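CG4930 (Drosophila melanogaster, PDB 3ISM) binds and inhibits endonuclease G, and probably acts as a ribonuclease inhibitor. Local coordinates at residues V69-L74 with V112-E117; E94-A99 with K134-C139; K315-E320 with A346-P351; W295-R300 with F340-K345. The protein carries 1 engineered substitution. One frame throughout, in Å; residues are numbered along the deposited sequence.

Contact 1. Residues V69-L74 with V112-E117; sequences VIWRLL and VKLRDE
Asp116 OD1 is gripped by two nitrogens of Arg115, on a part of helix 104-120 that lies apart from where Trp71 rests on Leu114 and Glu117. The NE of Arg115 is 2.8 Å from Asp116 OD1, and its NH2 is 2.9 Å from the same atom. This side-on salt bridge, close to the guanidinium plane, lies within the 112-117 segment; across the contact the side chains meet mainly through carbon atoms.

Trp71 has the largest share of the contact. Its CG stands opposite the backbone N (chi1 -166°), which sends the six-membered ring out across the gap between the helices. CE3 is 3.7 Å from Leu114 CD1. CZ2 touches Glu117 CG at 3.6 Å. CH2 lies 3.7 Å from Glu117 CB and 3.9 Å from Lys113 O, which also takes the helical bond from Glu117 N. Glu117 bends at chi2 (68°), and its CB and CG lie across the far end of the indole, about at right angles to it. Leu74 adds a smaller touch, CD1 to Leu114 CD1 at 3.8 Å.

The two segments, from helices 52-75 and 104-120 of the all-helical Ku C-terminal-like domain, run almost parallel, at 5°, with axes 11.8 Å apart, so large side chains must bridge the space. Helix 81-102 packs on Ile70 through Leu91 and Leu92, and on Leu74 through Ala88. Helix 124-132 meets Leu74 with Phe126 and Arg115 with Trp127.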
loop_
_atom_site.group_PDB
_atom_site.type_symbol
_atom_site.label_atom_id
_atom_site.label_comp_id
_atom_site.label_asym_id
_atom_site.label_seq_id
_atom_site.Cartn_x
_atom_site.Cartn_y
_atom_site.Cartn_z
ATOM N N VAL C 69 14.140 -42.354 12.906
ATOM C CA VAL C 69 13.070 -42.915 13.711
ATOM C C VAL C 69 11.977 -43.590 12.865
ATOM O O VAL C 69 11.498 -44.665 13.213
ATOM C CB VAL C 69 12.493 -41.820 14.662
ATOM C CG1 VAL C 69 11.134 -42.192 15.188
ATOM C CG2 VAL C 69 13.443 -41.606 15.820
ATOM N N ILE C 70 11.595 -42.966 11.756
ATOM C CA ILE C 70 10.622 -43.570 10.849
ATOM C C ILE C 70 11.136 -44.930 10.353
ATOM O O ILE C 70 10.386 -45.914 10.303
ATOM C CB ILE C 70 10.328 -42.663 9.651
ATOM C CG1 ILE C 70 9.479 -41.456 10.076
ATOM C CG2 ILE C 70 9.582 -43.450 8.554
ATOM C CD1 ILE C 70 9.581 -40.232 9.143
ATOM N N TRP C 71 12.419 -44.970 10.003
ATOM C CA TRP C 71 13.056 -46.179 9.505
ATOM C C TRP C 71 13.048 -47.267 10.578
ATOM O O TRP C 71 12.704 -48.418 10.306
ATOM C CB TRP C 71 14.494 -45.881 9.051
ATOM C CG TRP C 71 15.093 -46.974 8.220
ATOM C CD1 TRP C 71 15.695 -48.119 8.677
ATOM C CD2 TRP C 71 15.171 -47.025 6.787
ATOM N NE1 TRP C 71 16.126 -48.879 7.619
ATOM C CE2 TRP C 71 15.821 -48.232 6.448
ATOM C CE3 TRP C 71 14.757 -46.167 5.760
ATOM C CZ2 TRP C 71 16.071 -48.605 5.122
ATOM C CZ3 TRP C 71 14.999 -46.540 4.439
ATOM C CH2 TRP C 71 15.653 -47.746 4.135
ATOM N N ARG C 72 13.410 -46.891 11.798
ATOM C CA ARG C 72 13.354 -47.821 12.917
ATOM C C ARG C 72 11.938 -48.300 13.259
ATOM O O ARG C 72 11.731 -49.484 13.498
ATOM C CB ARG C 72 14.068 -47.232 14.138
ATOM C CG ARG C 72 15.571 -47.120 13.904
ATOM C CD ARG C 72 16.367 -46.829 15.165
ATOM N NE ARG C 72 16.140 -45.482 15.679
ATOM C CZ ARG C 72 15.750 -45.225 16.924
ATOM N NH1 ARG C 72 15.551 -46.229 17.774
ATOM N NH2 ARG C 72 15.577 -43.968 17.326
ATOM N N LEU C 73 10.959 -47.395 13.236
ATOM C CA LEU C 73 9.581 -47.778 13.565
ATOM C C LEU C 73 9.044 -48.814 12.583
ATOM O O LEU C 73 8.287 -49.697 12.962
ATOM C CB LEU C 73 8.656 -46.560 13.608
ATOM C CG LEU C 73 8.862 -45.658 14.831
ATOM C CD1 LEU C 73 8.288 -44.287 14.567
ATOM C CD2 LEU C 73 8.273 -46.265 16.099
ATOM N N LEU C 74 9.476 -48.701 11.330
ATOM C CA LEU C 74 9.021 -49.582 10.263
ATOM C C LEU C 74 9.768 -50.913 10.192
ATOM O O LEU C 74 9.152 -51.932 9.901
ATOM C CB LEU C 74 9.115 -48.865 8.913
ATOM C CG LEU C 74 8.102 -47.747 8.667
ATOM C CD1 LEU C 74 8.449 -46.935 7.411
ATOM C CD2 LEU C 74 6.692 -48.307 8.575
ATOM N N VAL C 112 12.566 -42.558 -1.785
ATOM C CA VAL C 112 12.803 -43.620 -2.773
ATOM C C VAL C 112 13.452 -44.855 -2.123
ATOM O O VAL C 112 13.043 -46.001 -2.372
ATOM C CB VAL C 112 13.698 -43.105 -3.938
ATOM C CG1 VAL C 112 14.182 -44.242 -4.809
ATOM C CG2 VAL C 112 12.952 -42.060 -4.765
ATOM N N LYS C 113 14.466 -44.621 -1.295
ATOM C CA LYS C 113 15.085 -45.709 -0.533
ATOM C C LYS C 113 14.098 -46.348 0.437
ATOM O O LYS C 113 14.091 -47.569 0.594
ATOM C CB LYS C 113 16.320 -45.222 0.224
ATOM C CG LYS C 113 17.460 -44.726 -0.665
ATOM C CD LYS C 113 18.357 -43.756 0.114
ATOM C CE LYS C 113 19.566 -43.296 -0.730
ATOM N NZ LYS C 113 20.352 -42.162 -0.096
ATOM N N LEU C 114 13.273 -45.524 1.091
ATOM C CA LEU C 114 12.247 -46.037 1.999
ATOM C C LEU C 114 11.270 -46.943 1.257
ATOM O O LEU C 114 10.996 -48.047 1.708
ATOM C CB LEU C 114 11.508 -44.907 2.725
ATOM C CG LEU C 114 10.466 -45.376 3.756
ATOM C CD1 LEU C 114 11.150 -45.903 5.019
ATOM C CD2 LEU C 114 9.499 -44.292 4.126
ATOM N N ARG C 115 10.757 -46.485 0.118
ATOM C CA ARG C 115 9.881 -47.318 -0.711
ATOM C C ARG C 115 10.561 -48.634 -1.060
ATOM O O ARG C 115 9.965 -49.702 -0.954
ATOM C CB ARG C 115 9.505 -46.601 -2.012
ATOM C CG ARG C 115 8.753 -47.484 -3.022
ATOM C CD ARG C 115 8.860 -46.959 -4.450
ATOM N NE ARG C 115 10.223 -47.053 -4.971
ATOM C CZ ARG C 115 10.630 -46.516 -6.120
ATOM N NH1 ARG C 115 9.787 -45.834 -6.882
ATOM N NH2 ARG C 115 11.892 -46.646 -6.504
ATOM N N ASP C 116 11.817 -48.553 -1.489
ATOM C CA ASP C 116 12.517 -49.733 -1.960
ATOM C C ASP C 116 12.655 -50.770 -0.856
ATOM O O ASP C 116 12.539 -51.967 -1.130
ATOM C CB ASP C 116 13.861 -49.365 -2.583
ATOM C CG ASP C 116 13.701 -48.632 -3.915
ATOM O OD1 ASP C 116 12.551 -48.395 -4.343
ATOM O OD2 ASP C 116 14.719 -48.275 -4.529
ATOM N N GLU C 117 12.849 -50.293 0.382
ATOM C CA GLU C 117 12.906 -51.152 1.562
ATOM C C GLU C 117 11.529 -51.716 1.922
ATOM O O GLU C 117 11.399 -52.881 2.315
ATOM C CB GLU C 117 13.500 -50.395 2.755
ATOM C CG GLU C 117 13.966 -51.306 3.913
ATOM C CD GLU C 117 15.180 -52.189 3.585
ATOM O OE1 GLU C 117 15.947 -51.896 2.647
ATOM O OE2 GLU C 117 15.381 -53.189 4.290
#

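Contact 2. Residues E94-A99 with K134-C139; sequences EYRGDA and KQLGPC
Arg96 reaches from helix 81-102 into the loop 134-139 and grips the backbone there. Its CG lies opposite the backbone N (chi1 -175°), and the chain stays extended as far as NE. This stretched shape carries the guanidinium past Leu136 to the carbonyls beyond. CD crosses the leucine obliquely, 3.7 Å from Leu136 CD2. Leu136 CG stands opposite its own carbonyl carbon (chi1 -56°).

NE gives a hydrogen bond of 2.7 Å to Gly137 O, in the carbonyl plane, with an N-H...O angle of 151°. NH2 reaches the same oxygen at 2.9 Å, from above the carbonyl plane. Gly137 O is thus held side-on by two nitrogens, and both bonds lie in the guanidinium plane. NH2 also makes a weak bond of 2.9 Å to Pro138 O. Over one face of the group sits Gln135 O, 3.4 Å from Arg96 CZ.

Gln135 has positive phi and closes a Schellman motif after helix 124-132. The loop that Arg96 grips begins there, where the helix ends. A leucine in place of Arg96 would probably leave Gly137 O without these two donors, Asp143 without its salt bridge to NH2, and the loop less firmly held. Leu136 O is bonded by Tyr107, and Cys139 N by Asn108, both of helix 104-120. On the same segment as Arg96, Glu94 and Asp98 form salt bridges to Arg94 and Arg93 of the CG8862 chain.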
loop_
_atom_site.group_PDB
_atom_site.type_symbol
_atom_site.label_atom_id
_atom_site.label_comp_id
_atom_site.label_asym_id
_atom_site.label_seq_id
_atom_site.Cartn_x
_atom_site.Cartn_y
_atom_site.Cartn_z
ATOM N N GLU C 94 3.723 -35.550 8.996
ATOM C CA GLU C 94 4.158 -34.277 9.582
ATOM C C GLU C 94 5.507 -33.834 9.023
ATOM O O GLU C 94 5.672 -32.675 8.610
ATOM C CB GLU C 94 4.242 -34.389 11.106
ATOM C CG GLU C 94 4.560 -33.082 11.830
ATOM C CD GLU C 94 3.401 -32.102 11.853
ATOM O OE1 GLU C 94 2.235 -32.539 11.805
ATOM O OE2 GLU C 94 3.660 -30.887 11.939
ATOM N N TYR C 95 6.466 -34.755 8.989
ATOM C CA TYR C 95 7.793 -34.419 8.470
ATOM C C TYR C 95 7.741 -33.960 6.996
ATOM O O TYR C 95 8.302 -32.901 6.659
ATOM C CB TYR C 95 8.815 -35.528 8.721
ATOM C CG TYR C 95 10.025 -35.456 7.821
ATOM C CD1 TYR C 95 10.756 -34.278 7.693
ATOM C CD2 TYR C 95 10.439 -36.564 7.091
ATOM C CE1 TYR C 95 11.847 -34.209 6.843
ATOM C CE2 TYR C 95 11.540 -36.498 6.259
ATOM C CZ TYR C 95 12.236 -35.320 6.144
ATOM O OH TYR C 95 13.333 -35.237 5.332
ATOM N N ARG C 96 7.053 -34.725 6.144
ATOM C CA ARG C 96 6.874 -34.352 4.732
ATOM C C ARG C 96 6.266 -32.944 4.534
ATOM O O ARG C 96 6.669 -32.199 3.636
ATOM C CB ARG C 96 5.980 -35.376 4.021
ATOM C CG ARG C 96 5.839 -35.123 2.521
ATOM C CD ARG C 96 4.993 -36.191 1.851
ATOM N NE ARG C 96 5.119 -36.138 0.394
ATOM C CZ ARG C 96 4.455 -35.281 -0.380
ATOM N NH1 ARG C 96 3.602 -34.411 0.158
ATOM N NH2 ARG C 96 4.621 -35.306 -1.688
ATOM N N GLY C 97 5.287 -32.607 5.370
ATOM C CA GLY C 97 4.623 -31.309 5.312
ATOM C C GLY C 97 5.604 -30.175 5.520
ATOM O O GLY C 97 5.505 -29.136 4.877
ATOM N N ASP C 98 6.555 -30.378 6.423
ATOM C CA ASP C 98 7.627 -29.407 6.633
ATOM C C ASP C 98 8.655 -29.429 5.514
ATOM O O ASP C 98 9.113 -28.371 5.067
ATOM C CB ASP C 98 8.310 -29.649 7.982
ATOM C CG ASP C 98 7.425 -29.266 9.141
ATOM O OD1 ASP C 98 6.626 -28.329 8.980
ATOM O OD2 ASP C 98 7.504 -29.899 10.204
ATOM N N ALA C 99 9.035 -30.631 5.076
ATOM C CA ALA C 99 10.016 -30.761 3.998
ATOM C C ALA C 99 9.598 -30.036 2.711
ATOM O O ALA C 99 10.453 -29.476 2.014
ATOM C CB ALA C 99 10.311 -32.212 3.708
ATOM N N LYS C 134 -1.922 -41.809 0.796
ATOM C CA LYS C 134 -1.731 -40.507 1.436
ATOM C C LYS C 134 -0.789 -39.605 0.634
ATOM O O LYS C 134 -0.455 -38.504 1.078
ATOM C CB LYS C 134 -1.236 -40.667 2.873
ATOM C CG LYS C 134 -2.280 -41.234 3.844
ATOM C CD LYS C 134 -1.700 -41.365 5.266
ATOM C CE LYS C 134 -2.528 -42.304 6.127
ATOM N NZ LYS C 134 -3.901 -41.787 6.370
ATOM N N GLN C 135 -0.378 -40.086 -0.543
ATOM C CA GLN C 135 0.532 -39.367 -1.448
ATOM C C GLN C 135 1.788 -38.850 -0.736
ATOM O O GLN C 135 2.096 -37.650 -0.775
ATOM C CB GLN C 135 -0.212 -38.252 -2.196
ATOM C CG GLN C 135 -1.444 -38.760 -2.966
ATOM C CD GLN C 135 -2.151 -37.675 -3.762
ATOM O OE1 GLN C 135 -1.522 -36.924 -4.509
ATOM N NE2 GLN C 135 -3.474 -37.597 -3.613
ATOM N N LEU C 136 2.507 -39.758 -0.076
ATOM C CA LEU C 136 3.686 -39.362 0.706
ATOM C C LEU C 136 5.017 -39.592 -0.002
ATOM O O LEU C 136 6.065 -39.684 0.636
ATOM C CB LEU C 136 3.683 -39.984 2.112
ATOM C CG LEU C 136 2.428 -39.688 2.952
ATOM C CD1 LEU C 136 2.428 -40.477 4.255
ATOM C CD2 LEU C 136 2.205 -38.181 3.209
ATOM N N GLY C 137 4.975 -39.648 -1.327
ATOM C CA GLY C 137 6.182 -39.745 -2.134
ATOM C C GLY C 137 6.801 -38.370 -2.320
ATOM O O GLY C 137 6.545 -37.470 -1.531
ATOM N N PRO C 138 7.627 -38.200 -3.367
ATOM C CA PRO C 138 8.333 -36.937 -3.556
ATOM C C PRO C 138 7.430 -35.699 -3.547
ATOM O O PRO C 138 6.289 -35.730 -4.039
ATOM C CB PRO C 138 9.001 -37.112 -4.926
ATOM C CG PRO C 138 9.206 -38.589 -5.045
ATOM C CD PRO C 138 7.953 -39.173 -4.429
ATOM N N CYS C 139 7.947 -34.629 -2.959
ATOM C CA CYS C 139 7.319 -33.334 -3.019
ATOM C C CYS C 139 7.371 -32.857 -4.472
ATOM O O CYS C 139 8.345 -33.142 -5.182
ATOM C CB CYS C 139 8.066 -32.341 -2.116
ATOM S SG CYS C 139 8.430 -32.990 -0.428
#

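Contact 3. Residues K315-E320 with A346-P351; sequences KMVKME and AGCKAP
Val317 meets loop 346-351 with both of its methyl branches. From CB the side chain forks. CG1 stands opposite the backbone N (chi1 172°) and reaches Lys349 O at 3.4 Å. The same methyl is 4.2 Å from Pro351 CD. CG2 takes the other direction and touches Cys348 SG at 3.8 Å. The valine therefore sits against three residues of the loop at once.

The backbone of Val317 takes part as well. Its carbonyl oxygen faces the proline ring, with Pro351 CG 3.1 Å from Val317 O. That oxygen also accepts the N-H of Glu320 at 3.0 Å. Pro351 CG lies 3.8 Å from Glu320 CG, so the same ring atom rests against both the carbonyl and the aliphatic part of the glutamate. The carboxylate of Glu320 goes on to a salt bridge with Arg327. Trp312 of helix 309-317 touches both Val317 and Cys348, and Tyr343 backs Pro351 and Glu320.

The contact lies at the surface. Here the loop after helix 340-343 folds back over the end of helix 309-317. Val317 to Glu320 form a type I turn, and Glu320, with positive phi, is the C-prime residue of a Schellman motif, a common way of finishing a helix.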
loop_
_atom_site.group_PDB
_atom_site.type_symbol
_atom_site.label_atom_id
_atom_site.label_comp_id
_atom_site.label_asym_id
_atom_site.label_seq_id
_atom_site.Cartn_x
_atom_site.Cartn_y
_atom_site.Cartn_z
ATOM N N LYS C 315 -34.950 33.286 8.877
ATOM C CA LYS C 315 -34.164 32.688 7.805
ATOM C C LYS C 315 -32.660 32.851 8.024
ATOM O O LYS C 315 -31.964 31.864 8.246
ATOM C CB LYS C 315 -34.598 33.222 6.426
ATOM C CG LYS C 315 -36.119 33.183 6.183
ATOM C CD LYS C 315 -36.682 31.766 6.293
ATOM C CE LYS C 315 -38.186 31.748 6.083
ATOM N NZ LYS C 315 -38.702 30.345 6.000
ATOM N N MET C 316 -32.169 34.087 7.984
ATOM C CA MET C 316 -30.726 34.336 8.061
ATOM C C MET C 316 -30.087 33.981 9.413
ATOM O O MET C 316 -28.967 33.421 9.456
ATOM C CB MET C 316 -30.415 35.778 7.694
ATOM C CG MET C 316 -30.831 36.156 6.290
ATOM S SD MET C 316 -29.975 37.624 5.708
ATOM C CE MET C 316 -28.342 36.939 5.397
ATOM N N VAL C 317 -30.804 34.298 10.498
ATOM C CA VAL C 317 -30.374 33.944 11.852
ATOM C C VAL C 317 -30.698 32.479 12.174
ATOM O O VAL C 317 -29.788 31.688 12.439
ATOM C CB VAL C 317 -31.003 34.870 12.929
ATOM C CG1 VAL C 317 -30.697 34.359 14.344
ATOM C CG2 VAL C 317 -30.511 36.301 12.761
ATOM N N LYS C 318 -31.986 32.131 12.126
ATOM C CA LYS C 318 -32.477 30.817 12.550
ATOM C C LYS C 318 -31.825 29.655 11.804
ATOM O O LYS C 318 -31.434 28.662 12.421
ATOM C CB LYS C 318 -34.004 30.745 12.420
ATOM C CG LYS C 318 -34.618 29.399 12.812
ATOM C CD LYS C 318 -36.118 29.539 13.112
ATOM C CE LYS C 318 -36.969 29.615 11.843
ATOM N NZ LYS C 318 -38.365 30.064 12.131
ATOM N N MET C 319 -31.682 29.796 10.488
ATOM C CA MET C 319 -31.087 28.743 9.668
ATOM C C MET C 319 -29.581 28.889 9.464
ATOM O O MET C 319 -28.994 28.186 8.625
ATOM C CB MET C 319 -31.799 28.654 8.330
ATOM C CG MET C 319 -33.288 28.469 8.466
ATOM S SD MET C 319 -34.070 28.737 6.877
ATOM C CE MET C 319 -35.591 27.795 7.100
ATOM N N GLU C 320 -28.967 29.796 10.229
ATOM C CA GLU C 320 -27.511 29.987 10.240
ATOM C C GLU C 320 -26.955 30.253 8.830
ATOM O O GLU C 320 -26.078 29.540 8.348
ATOM C CB GLU C 320 -26.838 28.769 10.885
ATOM C CG GLU C 320 -25.443 29.004 11.463
ATOM C CD GLU C 320 -24.802 27.715 11.967
ATOM O OE1 GLU C 320 -25.454 26.987 12.760
ATOM O OE2 GLU C 320 -23.642 27.435 11.567
ATOM N N ALA C 346 -30.151 43.844 14.985
ATOM C CA ALA C 346 -31.593 43.890 15.290
ATOM C C ALA C 346 -31.980 43.132 16.569
ATOM O O ALA C 346 -33.085 42.590 16.673
ATOM C CB ALA C 346 -32.434 43.428 14.087
ATOM N N GLY C 347 -31.063 43.107 17.536
ATOM C CA GLY C 347 -31.270 42.402 18.804
ATOM C C GLY C 347 -30.936 40.913 18.791
ATOM O O GLY C 347 -30.936 40.263 19.838
ATOM N N CYS C 348 -30.649 40.374 17.609
ATOM C CA CYS C 348 -30.402 38.939 17.447
ATOM C C CYS C 348 -29.030 38.497 17.929
ATOM O O CYS C 348 -28.142 39.314 18.170
ATOM C CB CYS C 348 -30.570 38.519 15.985
ATOM S SG CYS C 348 -32.273 38.393 15.426
ATOM N N LYS C 349 -28.878 37.184 18.072
ATOM C CA LYS C 349 -27.592 36.567 18.350
ATOM C C LYS C 349 -27.403 35.397 17.402
ATOM O O LYS C 349 -28.367 34.927 16.787
ATOM C CB LYS C 349 -27.517 36.098 19.805
ATOM C CG LYS C 349 -27.239 37.226 20.785
ATOM C CD LYS C 349 -27.913 36.990 22.131
ATOM C CE LYS C 349 -27.722 38.181 23.059
ATOM N NZ LYS C 349 -28.314 37.943 24.412
ATOM N N ALA C 350 -26.155 34.950 17.279
ATOM C CA ALA C 350 -25.813 33.764 16.507
ATOM C C ALA C 350 -26.528 32.543 17.080
ATOM O O ALA C 350 -26.536 32.344 18.300
ATOM C CB ALA C 350 -24.307 33.553 16.516
ATOM N N PRO C 351 -27.156 31.737 16.200
ATOM C CA PRO C 351 -27.834 30.488 16.566
ATOM C C PRO C 351 -26.940 29.412 17.204
ATOM O O PRO C 351 -27.450 28.355 17.584
ATOM C CB PRO C 351 -28.374 29.983 15.220
ATOM C CG PRO C 351 -27.504 30.632 14.200
ATOM C CD PRO C 351 -27.287 32.001 14.758
#

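Contact 4. Residues W295-R300 with F340-K345; sequences WIFNLR and FEFYEK
The short, weakly bonded helix 340-343 leans on helix 290-305 through a T-shaped aromatic pair, Phe342 on Phe297. The edge of the Phe342 ring points at the face of Phe297, with planes at 85° and centroids 5.0 Å apart. Phe342 CD1 sits over the centre of that face, 3.7 Å from Phe297 CE1. The next edge atom, Phe342 CE1, is 3.7 Å from Ile296 O.

Arg300 runs alongside the Phe342 ring, its guanidinium plane nearly parallel to it, and bends at chi3 (74°) to bring that group round to the backbone. Its CD makes an off-centre CH-pi contact, 4.1 Å from the Phe342 centroid. NH1 then gives, close to the guanidinium plane, a hydrogen bond of 3.0 Å to Phe342 O, with an N-H...O angle of 159°. The aliphatic part of Lys345 lies against one face, toward its rim, with CE 3.7 Å from Arg300 NH1. Phe297 CD1 lies against the other, so the group is sandwiched off-centre. With a methionine in place of Arg300, Phe342 O would probably lose this donor and the space between Phe297 and Lys345 would be less well filled.

Helix 309-317 packs against this contact: Met316 touches Ile296 and Phe342, and Trp312 touches Arg300 and Phe342. Helix 267-287 packs on Ile296 and Leu299 through Leu277, and helix 238-261 reaches Leu299 through Leu260.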
loop_
_atom_site.group_PDB
_atom_site.type_symbol
_atom_site.label_atom_id
_atom_site.label_comp_id
_atom_site.label_asym_id
_atom_site.label_seq_id
_atom_site.Cartn_x
_atom_site.Cartn_y
_atom_site.Cartn_z
ATOM N N TRP C 295 -20.185 38.879 0.409
ATOM C CA TRP C 295 -21.504 39.278 -0.101
ATOM C C TRP C 295 -22.625 39.110 0.918
ATOM O O TRP C 295 -23.564 39.913 0.938
ATOM C CB TRP C 295 -21.826 38.495 -1.381
ATOM C CG TRP C 295 -23.255 38.581 -1.893
ATOM C CD1 TRP C 295 -23.770 39.518 -2.743
ATOM C CD2 TRP C 295 -24.327 37.660 -1.620
ATOM N NE1 TRP C 295 -25.092 39.248 -3.008
ATOM C CE2 TRP C 295 -25.462 38.117 -2.329
ATOM C CE3 TRP C 295 -24.439 36.500 -0.841
ATOM C CZ2 TRP C 295 -26.694 37.455 -2.282
ATOM C CZ3 TRP C 295 -25.664 35.841 -0.796
ATOM C CH2 TRP C 295 -26.772 36.319 -1.516
ATOM N N ILE C 296 -22.536 38.075 1.757
ATOM C CA ILE C 296 -23.617 37.801 2.720
ATOM C C ILE C 296 -23.837 38.978 3.694
ATOM O O ILE C 296 -24.965 39.232 4.131
ATOM C CB ILE C 296 -23.455 36.408 3.433
ATOM C CG1 ILE C 296 -24.793 35.895 3.971
ATOM C CG2 ILE C 296 -22.354 36.426 4.516
ATOM C CD1 ILE C 296 -25.821 35.600 2.918
ATOM N N PHE C 297 -22.760 39.712 3.974
ATOM C CA PHE C 297 -22.803 40.941 4.761
ATOM C C PHE C 297 -23.567 42.049 4.048
ATOM O O PHE C 297 -24.315 42.802 4.687
ATOM C CB PHE C 297 -21.388 41.429 5.065
ATOM C CG PHE C 297 -20.787 40.823 6.294
ATOM C CD1 PHE C 297 -20.998 41.398 7.543
ATOM C CD2 PHE C 297 -19.991 39.687 6.205
ATOM C CE1 PHE C 297 -20.435 40.846 8.685
ATOM C CE2 PHE C 297 -19.419 39.120 7.343
ATOM C CZ PHE C 297 -19.642 39.702 8.587
ATOM N N ASN C 298 -23.363 42.153 2.733
ATOM C CA ASN C 298 -24.107 43.104 1.897
ATOM C C ASN C 298 -25.604 42.794 1.875
ATOM O O ASN C 298 -26.431 43.704 1.970
ATOM C CB ASN C 298 -23.565 43.122 0.461
ATOM C CG ASN C 298 -22.106 43.553 0.380
ATOM O OD1 ASN C 298 -21.299 42.905 -0.288
ATOM N ND2 ASN C 298 -21.767 44.652 1.049
ATOM N N LEU C 299 -25.942 41.509 1.751
ATOM C CA LEU C 299 -27.336 41.077 1.761
ATOM C C LEU C 299 -28.016 41.366 3.100
ATOM O O LEU C 299 -29.141 41.878 3.119
ATOM C CB LEU C 299 -27.474 39.602 1.391
ATOM C CG LEU C 299 -28.875 38.983 1.492
ATOM C CD1 LEU C 299 -29.848 39.651 0.540
ATOM C CD2 LEU C 299 -28.839 37.486 1.235
ATOM N N ARG C 300 -27.332 41.048 4.201
ATOM C CA ARG C 300 -27.837 41.338 5.550
ATOM C C ARG C 300 -28.157 42.821 5.747
ATOM O O ARG C 300 -29.226 43.166 6.255
ATOM C CB ARG C 300 -26.836 40.896 6.622
ATOM C CG ARG C 300 -27.165 41.429 8.029
ATOM C CD ARG C 300 -25.961 41.425 8.940
ATOM N NE ARG C 300 -25.033 42.493 8.597
ATOM C CZ ARG C 300 -23.949 42.806 9.299
ATOM N NH1 ARG C 300 -23.641 42.128 10.399
ATOM N NH2 ARG C 300 -23.170 43.805 8.895
ATOM N N PHE C 340 -19.746 35.275 15.210
ATOM C CA PHE C 340 -20.813 35.680 16.128
ATOM C C PHE C 340 -21.348 37.055 15.746
ATOM O O PHE C 340 -22.560 37.279 15.737
ATOM C CB PHE C 340 -20.317 35.725 17.581
ATOM C CG PHE C 340 -19.806 34.412 18.106
ATOM C CD1 PHE C 340 -20.677 33.351 18.345
ATOM C CD2 PHE C 340 -18.454 34.248 18.399
ATOM C CE1 PHE C 340 -20.203 32.130 18.842
ATOM C CE2 PHE C 340 -17.965 33.034 18.904
ATOM C CZ PHE C 340 -18.842 31.973 19.126
ATOM N N GLU C 341 -20.418 37.949 15.403
ATOM C CA GLU C 341 -20.676 39.376 15.179
ATOM C C GLU C 341 -21.654 39.663 14.035
ATOM O O GLU C 341 -22.407 40.639 14.096
ATOM C CB GLU C 341 -19.356 40.146 14.942
ATOM C CG GLU C 341 -18.119 39.633 15.717
ATOM C CD GLU C 341 -17.478 38.377 15.089
ATOM O OE1 GLU C 341 -17.435 38.261 13.838
ATOM O OE2 GLU C 341 -17.012 37.502 15.853
ATOM N N PHE C 342 -21.626 38.821 12.996
ATOM C CA PHE C 342 -22.522 38.956 11.836
ATOM C C PHE C 342 -24.004 38.938 12.229
ATOM O O PHE C 342 -24.807 39.704 11.691
ATOM C CB PHE C 342 -22.248 37.852 10.795
ATOM C CG PHE C 342 -23.318 37.737 9.730
ATOM C CD1 PHE C 342 -23.276 38.539 8.602
ATOM C CD2 PHE C 342 -24.368 36.833 9.869
ATOM C CE1 PHE C 342 -24.255 38.447 7.630
ATOM C CE2 PHE C 342 -25.352 36.740 8.907
ATOM C CZ PHE C 342 -25.293 37.551 7.778
ATOM N N TYR C 343 -24.348 38.054 13.163
ATOM C CA TYR C 343 -25.730 37.850 13.578
ATOM C C TYR C 343 -26.178 38.858 14.628
ATOM O O TYR C 343 -27.378 39.030 14.845
ATOM C CB TYR C 343 -25.917 36.437 14.136
ATOM C CG TYR C 343 -25.613 35.340 13.153
ATOM C CD1 TYR C 343 -24.342 34.776 13.087
ATOM C CD2 TYR C 343 -26.593 34.868 12.281
ATOM C CE1 TYR C 343 -24.054 33.775 12.191
ATOM C CE2 TYR C 343 -26.307 33.865 11.362
ATOM C CZ TYR C 343 -25.034 33.321 11.328
ATOM O OH TYR C 343 -24.729 32.312 10.439
ATOM N N GLU C 344 -25.220 39.512 15.280
ATOM C CA GLU C 344 -25.517 40.442 16.375
ATOM C C GLU C 344 -26.066 41.793 15.889
ATOM O O GLU C 344 -25.461 42.847 16.110
ATOM C CB GLU C 344 -24.294 40.614 17.291
ATOM C CG GLU C 344 -24.111 39.466 18.295
ATOM C CD GLU C 344 -22.696 39.356 18.839
ATOM O OE1 GLU C 344 -22.042 40.400 19.026
ATOM O OE2 GLU C 344 -22.232 38.218 19.079
ATOM N N LYS C 345 -27.219 41.732 15.221
ATOM C CA LYS C 345 -27.929 42.898 14.698
ATOM C C LYS C 345 -29.439 42.720 14.875
ATOM O O LYS C 345 -29.933 41.592 14.916
ATOM C CB LYS C 345 -27.590 43.132 13.219
ATOM C CG LYS C 345 -26.169 43.614 12.987
ATOM C CD LYS C 345 -26.098 44.695 11.931
ATOM C CE LYS C 345 -24.732 45.363 11.931
ATOM N NZ LYS C 345 -24.349 45.855 13.290
#

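How the contacts relate
The contacts form two pairs on opposite sides of the chain's centre. Contacts 1 and 2 have centres 14 Å apart, and contacts 3 and 4 only 9 Å. From one pair to the other the centres are 79 to 94 Å apart. Within each pair the segments alternate along the chain. Contacts 1 and 2 tie helices 52-75, 81-102 and 104-120 and a later loop together, all in the Ku C-terminal-like part of the chain. Ile70 touches Tyr95 there. Contacts 3 and 4 join helices 290-305, 309-317 and 340-343, with Tyr343 packed against Met316, Glu320, Cys348 and Ala350. The inhibitor thus has two separate helical bodies, each with its own pair of touching contacts.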